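Local structure of putative peptidase (Parabacteroides merdae, 4L8K) at residues A89-E94 against L216-S221; K113-D118 against A305-L310; D138-H143 against K148-D153; D153-G158 against T301-A306. The protein is a putative hydrolase of peptidase family S41 and, as in its relatives, probably cleaves peptide bonds with a serine nucleophile. One frame throughout, in Å; residues are numbered along the deposited sequence.

In the fold
Contacts 1 and 4 lie close together, their centres about 6 Å apart, both buried and nearer the centre of the chain than contacts 2 and 3, where loops meet at the ends of the mixed sheet's strands. Their chemistry is correspondingly mixed: a weak hydrogen bond from an asparagine amide and bridging waters in contact 1, an arginine-aspartate pair lying against isoleucines in contact 4. Contacts 2 and 3 join their segments by apolar side chains. Contact 2 is at the surface and contact 3 is buried. Helix 301-311 serves both contacts 4 and 2, in consecutive turns, while strand 149-153 has a helix on each face, 134-143 in contact 3 and 301-311 on the other. Asp153 ends contact 3 and begins contact 4.

Contact 1. Residues A89-E94 against L216-S221; sequences ANFYKE and LTNRHS
Asn218, just past the end of strand 213-217, meets the loop 89-92 with both its CB and its amide. Its CG is placed between the backbone N and the carbonyl carbon (chi1 67°), which brings ND2 to 2.9 Å from Ala89 O; the bond is weak, bent to 128° at the hydrogen. The same ND2 lies 3.5 Å from Phe91 CB, while the Phe91 ring turns away to meet Tyr124. Asn218 CB packs on Asn90 CB at 4.0 Å. Asparagine suits this place because its other end, OD1, accepts from the backbone N of Asp156 and, weakly, from that of His220, so that one buried amide serves three parts of the chain. Arg219 takes part through its backbone: a water accepts from Arg219 N and from Asn90 ND2, at 3.1 Å from each, while Asn90 OD1 is held by the N of Ile290. At His220 a second water bridges, 2.6 Å from His220 ND1 and 2.8 Å from Ala89 O. Ser221 N bonds back to Asn218 O, closing the type I turn, and its OG accepts from Asn218 N (3.2 Å). The turn lies between strand 213-217 and helix 224-232, at whose start S41 peptidases usually carry their nucleophile; behind it, Leu216 bonds through its backbone to strand 149-153 and packs on helix 301-311.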
loop_
_atom_site.group_PDB
_atom_site.type_symbol
_atom_site.label_atom_id
_atom_site.label_comp_id
_atom_site.label_asym_id
_atom_site.label_seq_id
_atom_site.Cartn_x
_atom_site.Cartn_y
_atom_site.Cartn_z
ATOM N N ALA A 89 -13.132 0.912 7.137
ATOM C CA ALA A 89 -13.021 1.266 5.721
ATOM C C ALA A 89 -12.269 2.609 5.573
ATOM O O ALA A 89 -11.286 2.688 4.825
ATOM C CB ALA A 89 -14.404 1.329 5.068
ATOM N N ASN A 90 -12.681 3.634 6.347
ATOM C CA ASN A 90 -12.082 4.998 6.386
ATOM C C ASN A 90 -12.072 5.676 5.034
ATOM O O ASN A 90 -11.251 6.579 4.787
ATOM C CB ASN A 90 -10.659 4.986 7.008
ATOM C CG ASN A 90 -10.705 4.928 8.522
ATOM O OD1 ASN A 90 -11.563 5.529 9.154
ATOM N ND2 ASN A 90 -9.818 4.185 9.134
ATOM N N PHE A 91 -13.043 5.293 4.176
ATOM C CA PHE A 91 -13.256 5.858 2.835
ATOM C C PHE A 91 -14.626 5.413 2.345
ATOM O O PHE A 91 -14.968 4.244 2.498
ATOM C CB PHE A 91 -12.152 5.409 1.828
ATOM C CG PHE A 91 -12.312 5.994 0.444
ATOM C CD1 PHE A 91 -11.832 7.268 0.149
ATOM C CD2 PHE A 91 -12.986 5.293 -0.549
ATOM C CE1 PHE A 91 -12.021 7.835 -1.118
ATOM C CE2 PHE A 91 -13.181 5.856 -1.819
ATOM C CZ PHE A 91 -12.692 7.120 -2.092
ATOM N N TYR A 92 -15.406 6.343 1.778
ATOM C CA TYR A 92 -16.724 6.077 1.205
ATOM C C TYR A 92 -16.853 6.968 0.016
ATOM O O TYR A 92 -16.756 8.201 0.150
ATOM C CB TYR A 92 -17.875 6.318 2.220
ATOM C CG TYR A 92 -17.740 5.492 3.484
ATOM C CD1 TYR A 92 -18.179 4.170 3.528
ATOM C CD2 TYR A 92 -17.116 6.012 4.619
ATOM C CE1 TYR A 92 -18.036 3.399 4.684
ATOM C CE2 TYR A 92 -16.953 5.247 5.768
ATOM C CZ TYR A 92 -17.427 3.948 5.802
ATOM O OH TYR A 92 -17.276 3.209 6.943
ATOM N N LYS A 93 -17.018 6.364 -1.159
ATOM C CA LYS A 93 -17.163 7.068 -2.434
ATOM C C LYS A 93 -18.341 8.073 -2.368
ATOM O O LYS A 93 -18.205 9.207 -2.827
ATOM C CB LYS A 93 -17.360 6.019 -3.559
ATOM C CG LYS A 93 -17.767 6.547 -4.937
ATOM C CD LYS A 93 -16.592 7.098 -5.757
ATOM C CE LYS A 93 -16.950 7.430 -7.199
ATOM N NZ LYS A 93 -18.125 8.358 -7.332
ATOM N N GLU A 94 -19.465 7.669 -1.753
ATOM C CA GLU A 94 -20.680 8.492 -1.625
ATOM C C GLU A 94 -20.394 9.769 -0.813
ATOM O O GLU A 94 -20.918 10.830 -1.152
ATOM C CB GLU A 94 -21.842 7.685 -0.995
ATOM C CG GLU A 94 -22.248 6.459 -1.802
ATOM C CD GLU A 94 -21.392 5.195 -1.737
ATOM O OE1 GLU A 94 -20.456 5.113 -0.900
ATOM O OE2 GLU A 94 -21.680 4.275 -2.539
ATOM N N LEU A 216 -3.400 11.207 2.249
ATOM C CA LEU A 216 -4.444 10.463 2.960
ATOM C C LEU A 216 -4.305 8.982 2.700
ATOM O O LEU A 216 -4.186 8.568 1.549
ATOM C CB LEU A 216 -5.870 10.936 2.579
ATOM C CG LEU A 216 -6.209 12.439 2.670
ATOM C CD1 LEU A 216 -7.713 12.640 2.556
ATOM C CD2 LEU A 216 -5.730 13.082 4.004
ATOM N N THR A 217 -4.263 8.176 3.774
ATOM C CA THR A 217 -4.096 6.729 3.668
ATOM C C THR A 217 -5.137 5.960 4.496
ATOM O O THR A 217 -5.696 6.489 5.460
ATOM C CB THR A 217 -2.662 6.293 4.119
ATOM O OG1 THR A 217 -2.469 6.595 5.490
ATOM C CG2 THR A 217 -1.560 6.934 3.312
ATOM N N ASN A 218 -5.374 4.708 4.119
ATOM C CA ASN A 218 -6.219 3.783 4.861
ATOM C C ASN A 218 -5.649 2.378 4.668
ATOM O O ASN A 218 -4.674 2.229 3.943
ATOM C CB ASN A 218 -7.726 3.891 4.504
ATOM C CG ASN A 218 -8.128 3.476 3.118
ATOM O OD1 ASN A 218 -7.309 3.097 2.280
ATOM N ND2 ASN A 218 -9.412 3.566 2.846
ATOM N N ARG A 219 -6.203 1.366 5.346
ATOM C CA ARG A 219 -5.752 -0.018 5.240
ATOM C C ARG A 219 -5.825 -0.531 3.797
ATOM O O ARG A 219 -5.103 -1.456 3.427
ATOM C CB ARG A 219 -6.581 -0.935 6.179
ATOM C CG ARG A 219 -5.924 -2.281 6.475
ATOM C CD ARG A 219 -4.534 -2.166 7.081
ATOM N NE ARG A 219 -4.108 -3.511 7.415
ATOM C CZ ARG A 219 -2.930 -3.864 7.905
ATOM N NH1 ARG A 219 -1.939 -2.982 7.976
ATOM N NH2 ARG A 219 -2.707 -5.119 8.253
ATOM N N HIS A 220 -6.669 0.084 2.980
ATOM C CA HIS A 220 -6.791 -0.307 1.597
ATOM C C HIS A 220 -5.808 0.458 0.693
ATOM O O HIS A 220 -5.924 0.342 -0.520
ATOM C CB HIS A 220 -8.232 -0.210 1.138
ATOM C CG HIS A 220 -9.048 -1.344 1.663
ATOM N ND1 HIS A 220 -9.897 -1.182 2.730
ATOM C CD2 HIS A 220 -9.090 -2.641 1.277
ATOM C CE1 HIS A 220 -10.459 -2.368 2.945
ATOM N NE2 HIS A 220 -9.982 -3.283 2.118
ATOM N N SER A 221 -4.782 1.149 1.279
ATOM C CA SER A 221 -3.637 1.760 0.593
ATOM C C SER A 221 -2.499 0.742 0.726
ATOM O O SER A 221 -2.023 0.513 1.837
ATOM C CB SER A 221 -3.247 3.114 1.207
ATOM O OG SER A 221 -4.284 4.079 1.171
HETATM O O HOH W 1 -9.355 0.629 4.527
HETATM O O HOH W 2 -8.389 2.003 7.381
#

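Contact 2. Residues K113-D118 against A305-L310; sequences KRLADD and AAIGLL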
loop_
_atom_site.group_PDB
_atom_site.type_symbol
_atom_site.label_atom_id
_atom_site.label_comp_id
_atom_site.label_asym_id
_atom_site.label_seq_id
_atom_site.Cartn_x
_atom_site.Cartn_y
_atom_site.Cartn_z
ATOM N N LYS A 113 -9.846 18.770 -7.682
ATOM C CA LYS A 113 -10.722 19.915 -7.450
ATOM C C LYS A 113 -10.202 20.796 -6.314
ATOM O O LYS A 113 -9.680 20.285 -5.326
ATOM C CB LYS A 113 -12.138 19.403 -7.095
ATOM C CG LYS A 113 -13.220 20.459 -7.140
ATOM C CD LYS A 113 -14.538 19.897 -6.729
ATOM C CE LYS A 113 -15.620 20.934 -6.763
ATOM N NZ LYS A 113 -16.957 20.296 -6.608
ATOM N N ARG A 114 -10.445 22.112 -6.422
ATOM C CA ARG A 114 -10.103 23.060 -5.359
ATOM C C ARG A 114 -11.220 23.061 -4.304
ATOM O O ARG A 114 -12.411 23.100 -4.643
ATOM C CB ARG A 114 -9.865 24.481 -5.898
ATOM C CG ARG A 114 -8.610 24.583 -6.725
ATOM C CD ARG A 114 -8.244 26.013 -7.078
ATOM N NE ARG A 114 -9.343 26.758 -7.695
ATOM C CZ ARG A 114 -9.249 27.414 -8.850
ATOM N NH1 ARG A 114 -8.119 27.386 -9.549
ATOM N NH2 ARG A 114 -10.275 28.112 -9.305
ATOM N N LEU A 115 -10.821 23.023 -3.034
ATOM C CA LEU A 115 -11.737 23.077 -1.903
ATOM C C LEU A 115 -11.437 24.316 -1.024
ATOM O O LEU A 115 -10.411 24.976 -1.211
ATOM C CB LEU A 115 -11.611 21.773 -1.055
ATOM C CG LEU A 115 -11.783 20.404 -1.760
ATOM C CD1 LEU A 115 -11.533 19.272 -0.763
ATOM C CD2 LEU A 115 -13.175 20.284 -2.395
ATOM N N ALA A 116 -12.334 24.599 -0.048
ATOM C CA ALA A 116 -12.229 25.647 0.962
ATOM C C ALA A 116 -11.898 27.043 0.350
ATOM O O ALA A 116 -10.809 27.612 0.579
ATOM C CB ALA A 116 -11.177 25.249 1.994
ATOM N N ASP A 117 -12.853 27.592 -0.410
ATOM C CA ASP A 117 -12.762 28.902 -1.082
ATOM C C ASP A 117 -11.460 29.009 -1.915
ATOM O O ASP A 117 -10.742 30.016 -1.874
ATOM C CB ASP A 117 -12.917 30.076 -0.078
ATOM C CG ASP A 117 -13.256 31.446 -0.682
ATOM O OD1 ASP A 117 -13.818 31.491 -1.807
ATOM O OD2 ASP A 117 -12.987 32.470 -0.019
ATOM N N ASP A 118 -11.164 27.919 -2.660
ATOM C CA ASP A 118 -10.041 27.757 -3.590
ATOM C C ASP A 118 -8.649 27.842 -2.917
ATOM O O ASP A 118 -7.652 28.025 -3.619
ATOM C CB ASP A 118 -10.150 28.800 -4.729
ATOM C CG ASP A 118 -11.429 28.662 -5.537
ATOM O OD1 ASP A 118 -11.662 27.566 -6.098
ATOM O OD2 ASP A 118 -12.211 29.639 -5.586
ATOM N N ALA A 305 -10.171 17.086 8.609
ATOM C CA ALA A 305 -8.991 17.269 9.463
ATOM C C ALA A 305 -7.814 17.793 8.627
ATOM O O ALA A 305 -7.124 18.706 9.068
ATOM C CB ALA A 305 -8.626 15.963 10.152
ATOM N N ALA A 306 -7.651 17.264 7.393
ATOM C CA ALA A 306 -6.595 17.670 6.463
ATOM C C ALA A 306 -6.807 19.141 6.050
ATOM O O ALA A 306 -5.847 19.922 6.065
ATOM C CB ALA A 306 -6.584 16.744 5.249
ATOM N N ILE A 307 -8.086 19.539 5.761
ATOM C CA ILE A 307 -8.445 20.922 5.400
ATOM C C ILE A 307 -8.110 21.834 6.590
ATOM O O ILE A 307 -7.452 22.844 6.391
ATOM C CB ILE A 307 -9.934 21.074 4.937
ATOM C CG1 ILE A 307 -10.170 20.438 3.543
ATOM C CG2 ILE A 307 -10.396 22.560 4.945
ATOM C CD1 ILE A 307 -11.715 20.276 3.176
ATOM N N GLY A 308 -8.522 21.429 7.804
ATOM C CA GLY A 308 -8.253 22.176 9.035
ATOM C C GLY A 308 -6.769 22.432 9.275
ATOM O O GLY A 308 -6.338 23.562 9.529
ATOM N N LEU A 309 -5.972 21.382 9.138
ATOM C CA LEU A 309 -4.521 21.450 9.313
ATOM C C LEU A 309 -3.848 22.391 8.302
ATOM O O LEU A 309 -3.049 23.216 8.709
ATOM C CB LEU A 309 -3.909 20.055 9.237
ATOM C CG LEU A 309 -2.445 19.936 9.619
ATOM C CD1 LEU A 309 -2.165 20.536 11.032
ATOM C CD2 LEU A 309 -2.027 18.483 9.573
ATOM N N LEU A 310 -4.188 22.279 7.012
ATOM C CA LEU A 310 -3.630 23.124 5.956
ATOM C C LEU A 310 -4.045 24.602 6.076
ATOM O O LEU A 310 -3.299 25.478 5.638
ATOM C CB LEU A 310 -4.038 22.605 4.574
ATOM C CG LEU A 310 -3.410 21.293 4.094
ATOM C CD1 LEU A 310 -4.056 20.832 2.808
ATOM C CD2 LEU A 310 -1.899 21.427 3.903
#
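Ile307 reaches from helix 301-311 with both of its branches, one for each of two neighbours on segment 113-118. Its CG1 is set beside the backbone N (chi1 -71°) and chi2 is extended, carrying CD1 out to 4.1 Å from Leu115 CD1. The shorter branch, CG2, lies anti to that N and meets Ala116 CB, also at 4.1 Å. A beta-branched residue is well suited to touching two partners at once. Leu115 likewise holds CG beside its own N, with chi2 extended, and the two long side chains cross at about a right angle, meeting through their terminal methyls. Leu115 ends strand 110-115, which forms a beta-hairpin with strand 120-125 at one side of the mixed sheet; the helix packs against that sheet, and Ile307 also touches Ile120 of the second strand. In the connecting turn, Ala116, Asp117 and Asp118 all have positive phi. The small methyl of Ala116 lets this bend come close to the helix. On the hairpin's other side Arg114 NE forms a salt bridge with Asp118 OD1 at 2.9 Å; the oxygen lies near the guanidinium plane but is itself met from above the carboxylate plane, and Arg114 NH1 goes on to His143 O.

Contact 3. Residues D138-H143 against K148-D153; sequences DYMFAH and KGLIFD
Phe141 and Leu150, with CA atoms 9.3 Å apart, mark the closest backbone approach of helix 134-143 to strand 149-153, a separation bridged by side chains. Leu150 points toward the helix and divides its two methyls between two partners. With CG anti to the backbone N (chi1 178°), CD1 comes to 4.3 Å from the selenium of Met140, which is present as selenomethionine, and CD2 to 4.3 Å from Phe141 CE1. The second methyl approaches the edge of the phenyl ring, near its plane, so the ring meets leucine with its rim. One face of that ring is taken by its own helix neighbour: Met140 CE sits 3.6 Å above the plane, displaced toward the rim. The CB of Phe141 does not aim at the strand, yet the long ring comes nearer to it, as a large aromatic can from the flank of a helix. Flexible Met140, by contrast, starts out toward the strand, then bends, bringing SE to Leu150 and CE over the Phe141 ring; it also touches Val123 on the adjoining strand. Every group that touches is apolar, as befits a buried interface. Alternation along the strand sends Ile151 to the other face, against helix 301-311. Strands 120-125 and 149-153 run parallel and helix 134-143 joins them, so the contact packs the helix of a beta-alpha-beta crossover onto its second strand, an element of the ClpP/crotonase-type fold.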
loop_
_atom_site.group_PDB
_atom_site.type_symbol
_atom_site.label_atom_id
_atom_site.label_comp_id
_atom_site.label_asym_id
_atom_site.label_seq_id
_atom_site.Cartn_x
_atom_site.Cartn_y
_atom_site.Cartn_z
ATOM N N ASP A 138 1.620 18.665 -14.430
ATOM C CA ASP A 138 1.859 20.104 -14.593
ATOM C C ASP A 138 0.556 20.910 -14.596
ATOM O O ASP A 138 0.504 21.969 -13.968
ATOM C CB ASP A 138 2.647 20.394 -15.880
ATOM C CG ASP A 138 4.135 20.092 -15.794
ATOM O OD1 ASP A 138 4.605 19.723 -14.693
ATOM O OD2 ASP A 138 4.825 20.214 -16.831
ATOM N N TYR A 139 -0.492 20.395 -15.264
ATOM C CA TYR A 139 -1.806 21.046 -15.347
ATOM C C TYR A 139 -2.544 21.051 -14.002
ATOM O O TYR A 139 -3.168 22.060 -13.653
ATOM C CB TYR A 139 -2.670 20.405 -16.433
ATOM C CG TYR A 139 -2.379 21.010 -17.789
ATOM C CD1 TYR A 139 -2.745 22.326 -18.082
ATOM C CD2 TYR A 139 -1.703 20.290 -18.768
ATOM C CE1 TYR A 139 -2.431 22.912 -19.307
ATOM C CE2 TYR A 139 -1.405 20.860 -20.011
ATOM C CZ TYR A 139 -1.775 22.170 -20.273
ATOM O OH TYR A 139 -1.521 22.739 -21.487
HETATM N N MSE A 140 -2.441 19.945 -13.245
HETATM C CA MSE A 140 -3.063 19.818 -11.931
HETATM C C MSE A 140 -2.399 20.830 -10.978
HETATM O O MSE A 140 -3.109 21.583 -10.308
HETATM C CB MSE A 140 -2.994 18.351 -11.434
HETATM C CG MSE A 140 -3.526 18.117 -10.011
HETATM SE SE MSE A 140 -2.121 18.460 -8.677
HETATM C CE MSE A 140 -0.905 16.909 -9.110
ATOM N N PHE A 141 -1.073 20.898 -10.970
ATOM C CA PHE A 141 -0.331 21.835 -10.127
ATOM C C PHE A 141 -0.637 23.280 -10.515
ATOM O O PHE A 141 -0.836 24.099 -9.612
ATOM C CB PHE A 141 1.206 21.564 -10.139
ATOM C CG PHE A 141 1.657 20.304 -9.406
ATOM C CD1 PHE A 141 1.162 19.992 -8.137
ATOM C CD2 PHE A 141 2.615 19.461 -9.960
ATOM C CE1 PHE A 141 1.591 18.840 -7.458
ATOM C CE2 PHE A 141 3.037 18.311 -9.281
ATOM C CZ PHE A 141 2.518 18.000 -8.040
ATOM N N ALA A 142 -0.749 23.588 -11.822
ATOM C CA ALA A 142 -1.067 24.975 -12.271
ATOM C C ALA A 142 -2.500 25.380 -11.818
ATOM O O ALA A 142 -2.714 26.522 -11.411
ATOM C CB ALA A 142 -0.925 25.115 -13.776
ATOM N N HIS A 143 -3.453 24.424 -11.811
ATOM C CA HIS A 143 -4.803 24.692 -11.326
ATOM C C HIS A 143 -4.788 25.061 -9.822
ATOM O O HIS A 143 -5.666 25.789 -9.349
ATOM C CB HIS A 143 -5.701 23.474 -11.581
ATOM C CG HIS A 143 -7.148 23.692 -11.242
ATOM N ND1 HIS A 143 -7.906 24.654 -11.888
ATOM C CD2 HIS A 143 -7.924 23.068 -10.326
ATOM C CE1 HIS A 143 -9.105 24.600 -11.332
ATOM N NE2 HIS A 143 -9.162 23.658 -10.389
ATOM N N LYS A 148 -2.858 27.259 -0.860
ATOM C CA LYS A 148 -2.032 27.223 0.371
ATOM C C LYS A 148 -1.392 25.830 0.568
ATOM O O LYS A 148 -0.289 25.712 1.095
ATOM C CB LYS A 148 -2.983 27.494 1.566
ATOM C CG LYS A 148 -2.540 28.506 2.570
ATOM C CD LYS A 148 -3.613 28.714 3.607
ATOM C CE LYS A 148 -3.044 29.190 4.929
ATOM N NZ LYS A 148 -2.357 28.113 5.693
ATOM N N GLY A 149 -2.140 24.790 0.228
ATOM C CA GLY A 149 -1.661 23.424 0.385
ATOM C C GLY A 149 -2.416 22.441 -0.462
ATOM O O GLY A 149 -3.399 22.799 -1.106
ATOM N N LEU A 150 -1.955 21.181 -0.434
ATOM C CA LEU A 150 -2.484 20.099 -1.235
ATOM C C LEU A 150 -2.862 18.903 -0.402
ATOM O O LEU A 150 -2.136 18.515 0.511
ATOM C CB LEU A 150 -1.410 19.684 -2.276
ATOM C CG LEU A 150 -1.723 18.500 -3.236
ATOM C CD1 LEU A 150 -2.550 18.978 -4.411
ATOM C CD2 LEU A 150 -0.462 17.904 -3.776
ATOM N N ILE A 151 -3.974 18.274 -0.778
ATOM C CA ILE A 151 -4.417 16.997 -0.225
ATOM C C ILE A 151 -4.219 15.977 -1.358
ATOM O O ILE A 151 -4.782 16.157 -2.458
ATOM C CB ILE A 151 -5.879 17.009 0.362
ATOM C CG1 ILE A 151 -6.010 17.993 1.553
ATOM C CG2 ILE A 151 -6.347 15.586 0.775
ATOM C CD1 ILE A 151 -7.527 18.308 1.983
ATOM N N PHE A 152 -3.366 14.951 -1.114
ATOM C CA PHE A 152 -3.123 13.881 -2.083
ATOM C C PHE A 152 -3.718 12.591 -1.488
ATOM O O PHE A 152 -3.135 11.957 -0.618
ATOM C CB PHE A 152 -1.626 13.749 -2.461
ATOM C CG PHE A 152 -1.441 13.066 -3.799
ATOM C CD1 PHE A 152 -1.467 11.673 -3.899
ATOM C CD2 PHE A 152 -1.307 13.814 -4.969
ATOM C CE1 PHE A 152 -1.328 11.041 -5.146
ATOM C CE2 PHE A 152 -1.163 13.186 -6.212
ATOM C CZ PHE A 152 -1.167 11.805 -6.290
ATOM N N ASP A 153 -4.915 12.257 -1.906
ATOM C CA ASP A 153 -5.672 11.138 -1.335
ATOM C C ASP A 153 -5.439 9.841 -2.111
ATOM O O ASP A 153 -5.853 9.714 -3.275
ATOM C CB ASP A 153 -7.175 11.526 -1.320
ATOM C CG ASP A 153 -8.134 10.615 -0.575
ATOM O OD1 ASP A 153 -7.688 9.565 -0.058
ATOM O OD2 ASP A 153 -9.327 10.955 -0.501
#

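Contact 4. Residues D153-G158 against T301-A306; sequences DVRDNG and TIIEAA
Arg155 and Ile302 approach each other from opposite directions, whereas Ile303 meets the arginine obliquely. The guanidinium lies with its outer nitrogens against the helix: NH1 is 3.8 Å from Ile302 CD1, and NH2 is 3.4 Å from Ile303 CG1. A bend at chi3 (-66°) turns the end of the arginine so that its NE side faces Asp153. There the grip is side-on and two-pronged, NE to Asp153 OD1 at 2.9 Å and NH2 to Asp153 OD2 at 2.8 Å. Both oxygens lie almost in the guanidinium plane and are met on their syn sides, but the carboxylate is tilted, with the donors about 30° out of its plane. Asp153 OD1 also accepts from the backbone N of Arg155 at 3.1 Å, from the opposite face of the carboxylate plane, forming an Asx turn. Tyr122 OH bonds Asp153 OD2, while Asp300 OD2 forms a second salt bridge with Arg155 NH2 and Asn90 O accepts from NH1. These polar partners would make burial of the guanidinium beside isoleucine carbons tolerable. The positive charge of Arg155 would favour the ionised form of Asp153 and Asp300, and their negative charges would in turn stabilise the guanidinium.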
loop_
_atom_site.group_PDB
_atom_site.type_symbol
_atom_site.label_atom_id
_atom_site.label_comp_id
_atom_site.label_asym_id
_atom_site.label_seq_id
_atom_site.Cartn_x
_atom_site.Cartn_y
_atom_site.Cartn_z
ATOM N N ASP A 153 -4.915 12.257 -1.906
ATOM C CA ASP A 153 -5.672 11.138 -1.335
ATOM C C ASP A 153 -5.439 9.841 -2.111
ATOM O O ASP A 153 -5.853 9.714 -3.275
ATOM C CB ASP A 153 -7.175 11.526 -1.320
ATOM C CG ASP A 153 -8.134 10.615 -0.575
ATOM O OD1 ASP A 153 -7.688 9.565 -0.058
ATOM O OD2 ASP A 153 -9.327 10.955 -0.501
ATOM N N VAL A 154 -4.800 8.860 -1.438
ATOM C CA VAL A 154 -4.524 7.526 -2.017
ATOM C C VAL A 154 -5.233 6.417 -1.190
ATOM O O VAL A 154 -4.795 5.266 -1.186
ATOM C CB VAL A 154 -3.007 7.227 -2.203
ATOM C CG1 VAL A 154 -2.395 8.112 -3.290
ATOM C CG2 VAL A 154 -2.236 7.316 -0.880
ATOM N N ARG A 155 -6.322 6.769 -0.495
ATOM C CA ARG A 155 -7.121 5.786 0.226
ATOM C C ARG A 155 -7.787 4.870 -0.791
ATOM O O ARG A 155 -8.173 5.345 -1.864
ATOM C CB ARG A 155 -8.194 6.466 1.090
ATOM C CG ARG A 155 -7.634 7.213 2.294
ATOM C CD ARG A 155 -8.733 7.936 3.072
ATOM N NE ARG A 155 -9.323 9.018 2.278
ATOM C CZ ARG A 155 -10.443 9.665 2.581
ATOM N NH1 ARG A 155 -11.151 9.320 3.655
ATOM N NH2 ARG A 155 -10.877 10.651 1.805
ATOM N N ASP A 156 -7.891 3.567 -0.487
ATOM C CA ASP A 156 -8.479 2.564 -1.370
ATOM C C ASP A 156 -7.664 2.370 -2.666
ATOM O O ASP A 156 -8.205 1.908 -3.657
ATOM C CB ASP A 156 -9.950 2.874 -1.681
ATOM C CG ASP A 156 -10.906 2.337 -0.636
ATOM O OD1 ASP A 156 -10.485 2.179 0.537
ATOM O OD2 ASP A 156 -12.068 2.078 -0.984
ATOM N N ASN A 157 -6.366 2.692 -2.642
ATOM C CA ASN A 157 -5.512 2.501 -3.801
ATOM C C ASN A 157 -4.637 1.274 -3.531
ATOM O O ASN A 157 -3.684 1.340 -2.762
ATOM C CB ASN A 157 -4.694 3.774 -4.103
ATOM C CG ASN A 157 -3.839 3.715 -5.359
ATOM O OD1 ASN A 157 -3.403 2.641 -5.807
ATOM N ND2 ASN A 157 -3.529 4.892 -5.926
ATOM N N GLY A 158 -5.019 0.156 -4.148
ATOM C CA GLY A 158 -4.352 -1.136 -4.032
ATOM C C GLY A 158 -3.036 -1.268 -4.782
ATOM O O GLY A 158 -2.477 -2.356 -4.858
ATOM N N THR A 301 -14.349 12.844 7.820
ATOM C CA THR A 301 -13.535 13.292 8.964
ATOM C C THR A 301 -12.063 13.526 8.574
ATOM O O THR A 301 -11.464 14.509 9.022
ATOM C CB THR A 301 -13.626 12.266 10.116
ATOM O OG1 THR A 301 -14.979 11.833 10.219
ATOM C CG2 THR A 301 -13.185 12.838 11.467
ATOM N N ILE A 302 -11.512 12.644 7.708
ATOM C CA ILE A 302 -10.126 12.698 7.272
ATOM C C ILE A 302 -9.911 13.902 6.343
ATOM O O ILE A 302 -8.977 14.671 6.588
ATOM C CB ILE A 302 -9.663 11.338 6.655
ATOM C CG1 ILE A 302 -9.979 10.186 7.650
ATOM C CG2 ILE A 302 -8.163 11.394 6.335
ATOM C CD1 ILE A 302 -9.717 8.741 7.158
ATOM N N ILE A 303 -10.784 14.102 5.326
ATOM C CA ILE A 303 -10.640 15.270 4.445
ATOM C C ILE A 303 -10.772 16.566 5.289
ATOM O O ILE A 303 -9.957 17.480 5.123
ATOM C CB ILE A 303 -11.610 15.245 3.230
ATOM C CG1 ILE A 303 -11.327 14.021 2.316
ATOM C CG2 ILE A 303 -11.531 16.573 2.413
ATOM C CD1 ILE A 303 -12.403 13.788 1.159
ATOM N N GLU A 304 -11.753 16.606 6.234
ATOM C CA GLU A 304 -11.988 17.785 7.075
ATOM C C GLU A 304 -10.786 18.113 7.978
ATOM O O GLU A 304 -10.409 19.279 8.068
ATOM C CB GLU A 304 -13.251 17.631 7.922
ATOM C CG GLU A 304 -14.527 17.583 7.107
ATOM C CD GLU A 304 -14.903 18.826 6.323
ATOM O OE1 GLU A 304 -14.399 19.927 6.636
ATOM O OE2 GLU A 304 -15.746 18.698 5.413
ATOM N N ALA A 305 -10.171 17.086 8.609
ATOM C CA ALA A 305 -8.991 17.269 9.463
ATOM C C ALA A 305 -7.814 17.793 8.627
ATOM O O ALA A 305 -7.124 18.706 9.068
ATOM C CB ALA A 305 -8.626 15.963 10.152
ATOM N N ALA A 306 -7.651 17.264 7.393
ATOM C CA ALA A 306 -6.595 17.670 6.463
ATOM C C ALA A 306 -6.807 19.141 6.050
ATOM O O ALA A 306 -5.847 19.922 6.065
ATOM C CB ALA A 306 -6.584 16.744 5.249
#